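Local coordinates for protein malonate decarboxylase subunit alpha (Acinetobacter baumannii ATCC 17978, PDB 6MPR) that forms the alpha subunit of a malonate decarboxylase and probably acts as its acyl-carrier-protein transferase, exchanging the carrier-bound acetyl group for malonate, at residues A[274-286]-A[540-552]. Numbering follows the deposited sequence.
Sequences TAAIELILPTYGE and ELLAAKNIADLVT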
ATOM      1  N   THR A 274     -23.466  -5.034  -7.891  1.00 13.72           N
ATOM      2  CA  THR A 274     -22.701  -5.956  -7.053  1.00 12.03           C
ATOM      3  C   THR A 274     -23.522  -6.468  -5.877  1.00 13.06           C
ATOM      4  O   THR A 274     -23.245  -7.558  -5.370  1.00 11.50           O
ATOM      5  CB  THR A 274     -21.404  -5.291  -6.572  1.00 16.89           C
ATOM      6  OG1 THR A 274     -21.689  -4.020  -5.962  1.00 13.33           O
ATOM      7  CG2 THR A 274     -20.433  -5.095  -7.742  1.00 15.71           C
ATOM      8  N   ALA A 275     -24.531  -5.708  -5.431  1.00 12.06           N
ATOM      9  CA  ALA A 275     -25.431  -6.224  -4.401  1.00 11.28           C
ATOM     10  C   ALA A 275     -26.171  -7.459  -4.901  1.00 11.98           C
ATOM     11  O   ALA A 275     -26.351  -8.435  -4.159  1.00 17.87           O
ATOM     12  CB  ALA A 275     -26.421  -5.144  -3.975  1.00 14.74           C
ATOM     13  N   ALA A 276     -26.602  -7.430  -6.166  1.00 12.14           N
ATOM     14  CA  ALA A 276     -27.239  -8.599  -6.771  1.00 15.26           C
ATOM     15  C   ALA A 276     -26.306  -9.803  -6.766  1.00 14.05           C
ATOM     16  O   ALA A 276     -26.746 -10.930  -6.508  1.00 13.81           O
ATOM     17  CB  ALA A 276     -27.707  -8.275  -8.201  1.00 13.21           C
ATOM     18  N   ILE A 277     -25.013  -9.596  -7.044  1.00 11.97           N
ATOM     19  CA  ILE A 277     -24.053 -10.704  -6.974  1.00 11.78           C
ATOM     20  C   ILE A 277     -24.050 -11.312  -5.578  1.00 13.03           C
ATOM     21  O   ILE A 277     -24.202 -12.533  -5.404  1.00 11.84           O
ATOM     22  CB  ILE A 277     -22.638 -10.223  -7.361  1.00 12.20           C
ATOM     23  CG1 ILE A 277     -22.543  -9.930  -8.857  1.00 13.50           C
ATOM     24  CG2 ILE A 277     -21.592 -11.259  -6.966  1.00 13.20           C
ATOM     25  CD1 ILE A 277     -21.202  -9.339  -9.255  1.00 15.43           C
ATOM     26  N   GLU A 278     -23.862 -10.461  -4.562  1.00 14.83           N
ATOM     27  CA  GLU A 278     -23.833 -10.919  -3.177  1.00 12.53           C
ATOM     28  C   GLU A 278     -25.100 -11.687  -2.819  1.00 13.49           C
ATOM     29  O   GLU A 278     -25.036 -12.723  -2.144  1.00 14.21           O
ATOM     30  CB  GLU A 278     -23.639  -9.718  -2.246  1.00 13.27           C
ATOM     31  CG  GLU A 278     -22.338  -8.936  -2.523  1.00 10.11           C
ATOM     32  CD  GLU A 278     -22.277  -7.558  -1.885  1.00 14.74           C
ATOM     33  OE1 GLU A 278     -23.045  -7.280  -0.944  1.00 14.98           O
ATOM     34  OE2 GLU A 278     -21.445  -6.743  -2.351  1.00 12.37           O
ATOM     35  N   LEU A 279     -26.258 -11.215  -3.289  1.00 17.12           N
ATOM     36  CA  LEU A 279     -27.539 -11.811  -2.920  1.00 13.41           C
ATOM     37  C   LEU A 279     -27.919 -13.039  -3.743  1.00 17.33           C
ATOM     38  O   LEU A 279     -28.840 -13.762  -3.341  1.00 16.08           O
ATOM     39  CB  LEU A 279     -28.657 -10.769  -3.016  1.00 13.96           C
ATOM     40  CG  LEU A 279     -28.600  -9.740  -1.882  1.00 16.02           C
ATOM     41  CD1 LEU A 279     -29.591  -8.601  -2.117  1.00 19.06           C
ATOM     42  CD2 LEU A 279     -28.860 -10.422  -0.544  1.00 15.03           C
ATOM     43  N   ILE A 280     -27.251 -13.320  -4.861  1.00 14.46           N
ATOM     44  CA  ILE A 280     -27.553 -14.541  -5.594  1.00 14.64           C
ATOM     45  C   ILE A 280     -26.455 -15.585  -5.472  1.00 18.20           C
ATOM     46  O   ILE A 280     -26.622 -16.690  -5.991  1.00 13.83           O
ATOM     47  CB  ILE A 280     -27.888 -14.289  -7.084  1.00 14.17           C
ATOM     48  CG1 ILE A 280     -26.658 -13.877  -7.888  1.00 18.53           C
ATOM     49  CG2 ILE A 280     -29.040 -13.305  -7.245  1.00 16.59           C
ATOM     50  CD1 ILE A 280     -26.898 -13.861  -9.378  1.00 19.23           C
ATOM     51  N   LEU A 281     -25.352 -15.292  -4.789  1.00 14.47           N
ATOM     52  CA  LEU A 281     -24.434 -16.377  -4.448  1.00 16.02           C
ATOM     53  C   LEU A 281     -25.140 -17.535  -3.756  1.00 16.45           C
ATOM     54  O   LEU A 281     -24.959 -18.680  -4.194  1.00 14.85           O
ATOM     55  CB  LEU A 281     -23.272 -15.850  -3.596  1.00 18.86           C
ATOM     56  CG  LEU A 281     -22.188 -15.103  -4.361  1.00 17.25           C
ATOM     57  CD1 LEU A 281     -21.230 -14.506  -3.352  1.00 12.50           C
ATOM     58  CD2 LEU A 281     -21.467 -16.064  -5.311  1.00 17.49           C
ATOM     59  N   PRO A 282     -25.974 -17.329  -2.726  1.00 17.13           N
ATOM     60  CA  PRO A 282     -26.562 -18.485  -2.033  1.00 17.24           C
ATOM     61  C   PRO A 282     -27.688 -19.162  -2.794  1.00 17.93           C
ATOM     62  O   PRO A 282     -28.196 -20.191  -2.326  1.00 16.42           O
ATOM     63  CB  PRO A 282     -27.090 -17.876  -0.717  1.00 23.06           C
ATOM     64  CG  PRO A 282     -26.411 -16.532  -0.599  1.00 15.33           C
ATOM     65  CD  PRO A 282     -26.259 -16.075  -2.004  1.00 16.57           C
ATOM     66  N   THR A 283     -28.112 -18.618  -3.933  1.00 17.16           N
ATOM     67  CA  THR A 283     -29.168 -19.222  -4.742  1.00 18.46           C
ATOM     68  C   THR A 283     -28.599 -19.675  -6.081  1.00 17.91           C
ATOM     69  O   THR A 283     -28.413 -20.872  -6.301  1.00 17.91           O
ATOM     70  CB  THR A 283     -30.324 -18.241  -4.948  1.00 19.97           C
ATOM     71  OG1 THR A 283     -29.810 -17.014  -5.479  1.00 17.40           O
ATOM     72  CG2 THR A 283     -31.037 -17.958  -3.633  1.00 20.68           C
ATOM     73  N   TYR A 284     -28.292 -18.741  -6.978  1.00 19.48           N
ATOM     74  CA  TYR A 284     -27.698 -19.114  -8.257  1.00 20.10           C
ATOM     75  C   TYR A 284     -26.323 -19.745  -8.067  1.00 20.52           C
ATOM     76  O   TYR A 284     -26.002 -20.761  -8.696  1.00 22.45           O
ATOM     77  CB  TYR A 284     -27.617 -17.884  -9.154  1.00 20.66           C
ATOM     78  CG  TYR A 284     -27.017 -18.144 -10.511  1.00 15.46           C
ATOM     79  CD1 TYR A 284     -27.658 -18.974 -11.421  1.00 16.22           C
ATOM     80  CD2 TYR A 284     -25.830 -17.526 -10.898  1.00 20.25           C
ATOM     81  CE1 TYR A 284     -27.115 -19.198 -12.683  1.00 19.93           C
ATOM     82  CE2 TYR A 284     -25.280 -17.743 -12.154  1.00 18.29           C
ATOM     83  CZ  TYR A 284     -25.925 -18.582 -13.038  1.00 21.63           C
ATOM     84  OH  TYR A 284     -25.379 -18.796 -14.285  1.00 20.84           O
ATOM     85  N   GLY A 285     -25.500 -19.173  -7.187  1.00 18.19           N
ATOM     86  CA  GLY A 285     -24.202 -19.765  -6.931  1.00 15.54           C
ATOM     87  C   GLY A 285     -24.313 -21.167  -6.371  1.00 16.72           C
ATOM     88  O   GLY A 285     -23.558 -22.061  -6.759  1.00 19.40           O
ATOM     89  N   GLU A 286     -25.272 -21.382  -5.465  1.00 18.73           N
ATOM     90  CA  GLU A 286     -25.502 -22.715  -4.908  1.00 18.79           C
ATOM     91  C   GLU A 286     -25.945 -23.703  -5.981  1.00 23.27           C
ATOM     92  O   GLU A 286     -25.520 -24.865  -5.982  1.00 21.27           O
ATOM     93  CB  GLU A 286     -26.544 -22.630  -3.791  1.00 20.34           C
ATOM     94  CG  GLU A 286     -27.014 -23.967  -3.235  1.00 22.00           C
ATOM     95  CD  GLU A 286     -25.914 -24.749  -2.563  1.00 33.14           C
ATOM     96  OE1 GLU A 286     -26.044 -25.993  -2.504  1.00 35.68           O
ATOM     97  OE2 GLU A 286     -24.925 -24.133  -2.096  1.00 23.43           O
ATOM     98  N   GLU A 540     -36.771 -13.178  -8.075  1.00 22.00           N
ATOM     99  CA  GLU A 540     -36.953 -14.391  -7.280  1.00 29.43           C
ATOM    100  C   GLU A 540     -35.627 -15.075  -6.963  1.00 27.97           C
ATOM    101  O   GLU A 540     -35.562 -15.872  -6.017  1.00 21.81           O
ATOM    102  CB  GLU A 540     -37.897 -15.358  -7.995  1.00 30.00           C
ATOM    103  CG  GLU A 540     -39.362 -14.985  -7.850  1.00 34.18           C
ATOM    104  CD  GLU A 540     -39.790 -14.877  -6.391  1.00 48.96           C
ATOM    105  OE1 GLU A 540     -39.759 -15.904  -5.674  1.00 56.71           O
ATOM    106  OE2 GLU A 540     -40.143 -13.759  -5.958  1.00 52.13           O
ATOM    107  N   LEU A 541     -34.567 -14.775  -7.721  1.00 20.44           N
ATOM    108  CA  LEU A 541     -33.251 -15.333  -7.430  1.00 19.56           C
ATOM    109  C   LEU A 541     -32.595 -14.692  -6.210  1.00 17.79           C
ATOM    110  O   LEU A 541     -31.691 -15.295  -5.620  1.00 19.55           O
ATOM    111  CB  LEU A 541     -32.326 -15.168  -8.631  1.00 22.42           C
ATOM    112  CG  LEU A 541     -32.239 -16.343  -9.596  1.00 30.50           C
ATOM    113  CD1 LEU A 541     -31.183 -16.061 -10.643  1.00 20.91           C
ATOM    114  CD2 LEU A 541     -31.925 -17.632  -8.832  1.00 25.11           C
ATOM    115  N   LEU A 542     -33.007 -13.485  -5.833  1.00 22.71           N
ATOM    116  CA  LEU A 542     -32.387 -12.805  -4.698  1.00 15.44           C
ATOM    117  C   LEU A 542     -32.666 -13.549  -3.394  1.00 19.10           C
ATOM    118  O   LEU A 542     -33.814 -13.880  -3.093  1.00 18.98           O
ATOM    119  CB  LEU A 542     -32.906 -11.372  -4.613  1.00 17.48           C
ATOM    120  CG  LEU A 542     -32.539 -10.455  -5.780  1.00 17.37           C
ATOM    121  CD1 LEU A 542     -33.397  -9.205  -5.746  1.00 20.86           C
ATOM    122  CD2 LEU A 542     -31.049 -10.084  -5.749  1.00 17.27           C
ATOM    123  N   ALA A 543     -31.610 -13.799  -2.607  1.00 19.29           N
ATOM    124  CA  ALA A 543     -31.797 -14.428  -1.301  1.00 18.57           C
ATOM    125  C   ALA A 543     -32.606 -13.543  -0.366  1.00 18.81           C
ATOM    126  O   ALA A 543     -33.273 -14.045   0.544  1.00 17.50           O
ATOM    127  CB  ALA A 543     -30.443 -14.758  -0.664  1.00 14.93           C
ATOM    128  N   ALA A 544     -32.538 -12.228  -0.555  1.00 19.95           N
ATOM    129  CA  ALA A 544     -33.356 -11.282   0.190  1.00 19.12           C
ATOM    130  C   ALA A 544     -33.934 -10.276  -0.791  1.00 20.85           C
ATOM    131  O   ALA A 544     -33.202  -9.728  -1.621  1.00 21.64           O
ATOM    132  CB  ALA A 544     -32.537 -10.572   1.280  1.00 18.94           C
ATOM    133  N   LYS A 545     -35.241 -10.035  -0.695  1.00 16.43           N
ATOM    134  CA  LYS A 545     -35.955  -9.124  -1.585  1.00 16.40           C
ATOM    135  C   LYS A 545     -36.060  -7.704  -1.045  1.00 20.89           C
ATOM    136  O   LYS A 545     -36.426  -6.793  -1.800  1.00 24.57           O
ATOM    137  CB  LYS A 545     -37.372  -9.656  -1.846  1.00 25.32           C
ATOM    138  CG  LYS A 545     -37.487 -10.661  -2.982  1.00 32.73           C
ATOM    139  CD  LYS A 545     -36.764 -11.949  -2.661  1.00 33.02           C
ATOM    140  CE  LYS A 545     -37.142 -13.052  -3.638  1.00 31.49           C
ATOM    141  NZ  LYS A 545     -36.514 -14.339  -3.238  1.00 34.74           N
ATOM    142  N   ASN A 546     -35.772  -7.490   0.232  1.00 20.97           N
ATOM    143  CA  ASN A 546     -35.963  -6.183   0.846  1.00 24.18           C
ATOM    144  C   ASN A 546     -35.154  -6.148   2.133  1.00 19.56           C
ATOM    145  O   ASN A 546     -34.529  -7.141   2.522  1.00 19.28           O
ATOM    146  CB  ASN A 546     -37.451  -5.898   1.093  1.00 21.47           C
ATOM    147  CG  ASN A 546     -38.145  -7.015   1.866  1.00 26.69           C
ATOM    148  OD1 ASN A 546     -37.592  -7.576   2.817  1.00 20.94           O
ATOM    149  ND2 ASN A 546     -39.363  -7.346   1.454  1.00 30.51           N
ATOM    150  N   ILE A 547     -35.189  -4.995   2.803  1.00 21.42           N
ATOM    151  CA  ILE A 547     -34.436  -4.811   4.043  1.00 21.88           C
ATOM    152  C   ILE A 547     -34.955  -5.742   5.136  1.00 21.63           C
ATOM    153  O   ILE A 547     -34.170  -6.356   5.870  1.00 22.72           O
ATOM    154  CB  ILE A 547     -34.497  -3.332   4.478  1.00 21.90           C
ATOM    155  CG1 ILE A 547     -33.656  -2.438   3.553  1.00 20.24           C
ATOM    156  CG2 ILE A 547     -34.109  -3.174   5.937  1.00 20.60           C
ATOM    157  CD1 ILE A 547     -32.162  -2.515   3.783  1.00 16.11           C
ATOM    158  N   ALA A 548     -36.281  -5.835   5.286  1.00 20.56           N
ATOM    159  CA  ALA A 548     -36.853  -6.744   6.279  1.00 22.06           C
ATOM    160  C   ALA A 548     -36.294  -8.151   6.114  1.00 22.52           C
ATOM    161  O   ALA A 548     -36.035  -8.850   7.100  1.00 23.89           O
ATOM    162  CB  ALA A 548     -38.380  -6.764   6.168  1.00 25.20           C
ATOM    163  N   ASP A 549     -36.075  -8.572   4.866  1.00 20.08           N
ATOM    164  CA  ASP A 549     -35.520  -9.896   4.615  1.00 17.64           C
ATOM    165  C   ASP A 549     -34.092 -10.004   5.139  1.00 20.66           C
ATOM    166  O   ASP A 549     -33.691 -11.058   5.657  1.00 19.19           O
ATOM    167  CB  ASP A 549     -35.567 -10.201   3.120  1.00 16.13           C
ATOM    168  CG  ASP A 549     -36.910 -10.751   2.675  1.00 25.83           C
ATOM    169  OD1 ASP A 549     -37.815 -10.905   3.523  1.00 24.77           O
ATOM    170  OD2 ASP A 549     -37.052 -11.023   1.469  1.00 26.28           O
ATOM    171  N   LEU A 550     -33.315  -8.921   5.028  1.00 17.00           N
ATOM    172  CA  LEU A 550     -31.967  -8.928   5.580  1.00 16.15           C
ATOM    173  C   LEU A 550     -32.006  -9.014   7.099  1.00 19.06           C
ATOM    174  O   LEU A 550     -31.193  -9.721   7.706  1.00 16.93           O
ATOM    175  CB  LEU A 550     -31.194  -7.686   5.127  1.00 13.91           C
ATOM    176  CG  LEU A 550     -30.892  -7.633   3.617  1.00 11.46           C
ATOM    177  CD1 LEU A 550     -30.195  -6.349   3.240  1.00 15.86           C
ATOM    178  CD2 LEU A 550     -30.063  -8.839   3.200  1.00 13.85           C
ATOM    179  N   VAL A 551     -32.954  -8.315   7.728  1.00 15.65           N
ATOM    180  CA  VAL A 551     -33.089  -8.409   9.182  1.00 16.52           C
ATOM    181  C   VAL A 551     -33.374  -9.845   9.590  1.00 20.25           C
ATOM    182  O   VAL A 551     -32.758 -10.386  10.521  1.00 21.95           O
ATOM    183  CB  VAL A 551     -34.188  -7.460   9.688  1.00 17.25           C
ATOM    184  CG1 VAL A 551     -34.404  -7.660  11.179  1.00 18.27           C
ATOM    185  CG2 VAL A 551     -33.822  -6.028   9.376  1.00 20.15           C
ATOM    186  N   THR A 552     -34.333 -10.476   8.907  1.00 18.91           N
ATOM    187  CA  THR A 552     -34.655 -11.873   9.171  1.00 18.70           C
ATOM    188  C   THR A 552     -33.428 -12.763   8.996  1.00 18.85           C
ATOM    189  O   THR A 552     -33.124 -13.594   9.861  1.00 22.07           O
ATOM    190  CB  THR A 552     -35.794 -12.306   8.249  1.00 21.29           C
ATOM    191  OG1 THR A 552     -36.951 -11.502   8.531  1.00 24.01           O
ATOM    192  CG2 THR A 552     -36.140 -13.788   8.449  1.00 25.93           C
TER
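With chi1 at 53°, T283 holds OG1 between its own backbone N and carbonyl carbon, and its hydroxyl donates to L541 O, OG1 lying 2.6 Å from that oxygen and in the plane of its carbonyl; CG2 of T283 flanks the same oxygen. L279 turns CG anti to its carbonyl carbon (chi1 -73°), which carries its two methyls toward A544 and L550: CD1 lies 3.8 Å from A544 O, a buried oxygen with no hydrogen-bond partner, while CD2 packs on CB of A544 and, at 4.2 Å, on CD2 of L550. L542 starts out pointing away from helix 272-287, yet its CD2 returns to meet L279 CB at 3.7 Å, the two side chains crossing obliquely, and also touches CG2 of I280. That methyl of I280 rests against CB and the carbonyl of L541, whose CD1 reaches CB of Y284. A second polar link exploits the kink: P282 has no N-H and T283 N turns to I280 O, so L279 O accepts instead from A543 N (2.9 Å), the donor tilted 30° from the carbonyl plane. The kink falls within a wider pi-type turn at 281-285. Within 540-552, K545 NZ bonds L542 O at 2.7 Å, and N546 OD1 caps the next helix through D549 N, while D549 OD2 accepts from K545 N. The C-terminal segment thus lies across the kinked half of helix 272-287; P308 of helix 307-311 touches L279, P282, A543 and L550, whereas A276, I277 and I280 pack on helix 244-261, and T274 and I277 meet H268 of strand 265-268 in the mixed sheet.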